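Local coordinates for uncharacterized protein ymzC (PDB 3KVP) that is of unknown function, a Bacillus subtilis protein of the YmzC-like family probably made with a signal sequence, at residues Gln21-Phe25 with Val34-Gly38. Numbering follows the deposited sequence.
Sequences QPTSF and VMEDG
Glu-36 lies alongside Pro-22, both side chains running the same way. Its CB starts 3.8 Å from Pro-22 CB; CG, placed anti to the backbone N (chi1 -167°), closes to 3.6 Å on that same carbon, and CD stays beside it. At the tip the oxygens part: OE2 rests against the proline ring, 3.7 Å from Pro-22 CG, while OE1 turns to a long, weak ion pair with Lys-41. With an alanine at Glu-36, the CG-to-OE2 part of the packing goes, which is likely to open a gap beside the proline ring and leave Lys-41 without this weak partner. Pro-22 CB also meets Val-34 CG1, at 4.2 Å. The backbones form the first hairpin of a four-stranded antiparallel meander, strand 23-26 against 31-36, with Thr-23 and Met-35 as a hydrogen-bonded pair: Thr-23 N reaches Met-35 O at 3.0 Å and Met-35 N reaches Thr-23 O at 2.9 Å, both nearly straight. On the face of these two residues, Thr-23 CG2 sits 3.9 Å from Met-35 CB; beyond CB the selenomethionine leaves Thr-23, and its chain is bent at chi2 (-85°). Thr-23 OG1 hydrogen-bonds Ser-24 OG of a second subunit, and Ser-24 OG is hydrogen-bonded to Thr-23 OG1 of a third subunit.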
loop_
_atom_site.group_PDB
_atom_site.type_symbol
_atom_site.label_atom_id
_atom_site.label_comp_id
_atom_site.label_asym_id
_atom_site.label_seq_id
_atom_site.Cartn_x
_atom_site.Cartn_y
_atom_site.Cartn_z
ATOM N N GLN D 21 6.754 -10.498 7.977
ATOM C CA GLN D 21 5.738 -11.026 7.059
ATOM C C GLN D 21 4.402 -10.251 6.819
ATOM O O GLN D 21 3.639 -10.641 5.931
ATOM C CB GLN D 21 5.433 -12.497 7.402
ATOM C CG GLN D 21 5.974 -12.971 8.755
ATOM C CD GLN D 21 6.191 -14.494 8.791
ATOM O OE1 GLN D 21 5.346 -15.252 8.323
ATOM N NE2 GLN D 21 7.325 -14.936 9.342
ATOM N N PRO D 22 4.113 -9.159 7.570
ATOM C CA PRO D 22 2.799 -8.507 7.392
ATOM C C PRO D 22 2.737 -7.479 6.269
ATOM O O PRO D 22 3.735 -6.817 5.982
ATOM C CB PRO D 22 2.621 -7.738 8.701
ATOM C CG PRO D 22 4.005 -7.280 9.002
ATOM C CD PRO D 22 4.937 -8.417 8.543
ATOM N N THR D 23 1.554 -7.315 5.682
ATOM C CA THR D 23 1.324 -6.295 4.663
ATOM C C THR D 23 0.051 -5.503 4.981
ATOM O O THR D 23 -0.900 -6.046 5.531
ATOM C CB THR D 23 1.211 -6.928 3.258
ATOM O OG1 THR D 23 1.025 -5.899 2.276
ATOM C CG2 THR D 23 0.047 -7.928 3.207
ATOM N N SER D 24 0.015 -4.227 4.625
ATOM C CA SER D 24 -1.115 -3.390 5.031
ATOM C C SER D 24 -1.663 -2.589 3.888
ATOM O O SER D 24 -0.972 -2.342 2.909
ATOM C CB SER D 24 -0.704 -2.427 6.144
ATOM O OG SER D 24 0.250 -1.494 5.658
ATOM N N PHE D 25 -2.907 -2.159 4.038
ATOM C CA PHE D 25 -3.613 -1.422 2.996
ATOM C C PHE D 25 -4.649 -0.482 3.640
ATOM O O PHE D 25 -5.171 -0.760 4.727
ATOM C CB PHE D 25 -4.311 -2.409 2.067
ATOM C CG PHE D 25 -5.158 -3.387 2.803
ATOM C CD1 PHE D 25 -6.478 -3.102 3.083
ATOM C CD2 PHE D 25 -4.622 -4.576 3.258
ATOM C CE1 PHE D 25 -7.263 -3.999 3.802
ATOM C CE2 PHE D 25 -5.398 -5.475 3.972
ATOM C CZ PHE D 25 -6.720 -5.172 4.255
ATOM N N VAL D 34 -4.556 -5.006 8.095
ATOM C CA VAL D 34 -3.294 -5.695 8.065
ATOM C C VAL D 34 -3.572 -7.147 7.751
ATOM O O VAL D 34 -4.574 -7.715 8.178
ATOM C CB VAL D 34 -2.576 -5.608 9.398
ATOM C CG1 VAL D 34 -1.213 -6.254 9.283
ATOM C CG2 VAL D 34 -2.443 -4.158 9.823
HETATM N N MSE D 35 -2.691 -7.746 6.974
HETATM C CA MSE D 35 -2.764 -9.164 6.725
HETATM C C MSE D 35 -1.454 -9.744 7.214
HETATM O O MSE D 35 -0.390 -9.377 6.714
HETATM C CB MSE D 35 -2.942 -9.410 5.239
HETATM C CG MSE D 35 -3.976 -10.478 4.923
HETATM SE SE MSE D 35 -3.304 -12.316 4.967
HETATM C CE MSE D 35 -5.026 -13.217 4.798
ATOM N N GLU D 36 -1.523 -10.621 8.208
ATOM C CA GLU D 36 -0.319 -11.231 8.763
ATOM C C GLU D 36 -0.592 -12.649 9.247
ATOM O O GLU D 36 -1.563 -12.894 9.972
ATOM C CB GLU D 36 0.217 -10.385 9.906
ATOM C CG GLU D 36 1.602 -10.767 10.335
ATOM C CD GLU D 36 2.030 -10.007 11.567
ATOM O OE1 GLU D 36 1.162 -9.743 12.432
ATOM O OE2 GLU D 36 3.228 -9.669 11.674
ATOM N N ASP D 37 0.283 -13.574 8.858
ATOM C CA ASP D 37 -0.020 -14.995 8.954
ATOM C C ASP D 37 -1.263 -15.273 8.119
ATOM O O ASP D 37 -1.376 -14.804 6.978
ATOM C CB ASP D 37 -0.244 -15.403 10.403
ATOM C CG ASP D 37 1.055 -15.540 11.172
ATOM O OD1 ASP D 37 2.116 -15.692 10.522
ATOM O OD2 ASP D 37 1.018 -15.502 12.422
ATOM N N GLY D 38 -2.208 -16.017 8.683
ATOM C CA GLY D 38 -3.463 -16.263 7.989
ATOM C C GLY D 38 -4.538 -15.259 8.360
ATOM O O GLY D 38 -5.668 -15.346 7.884
#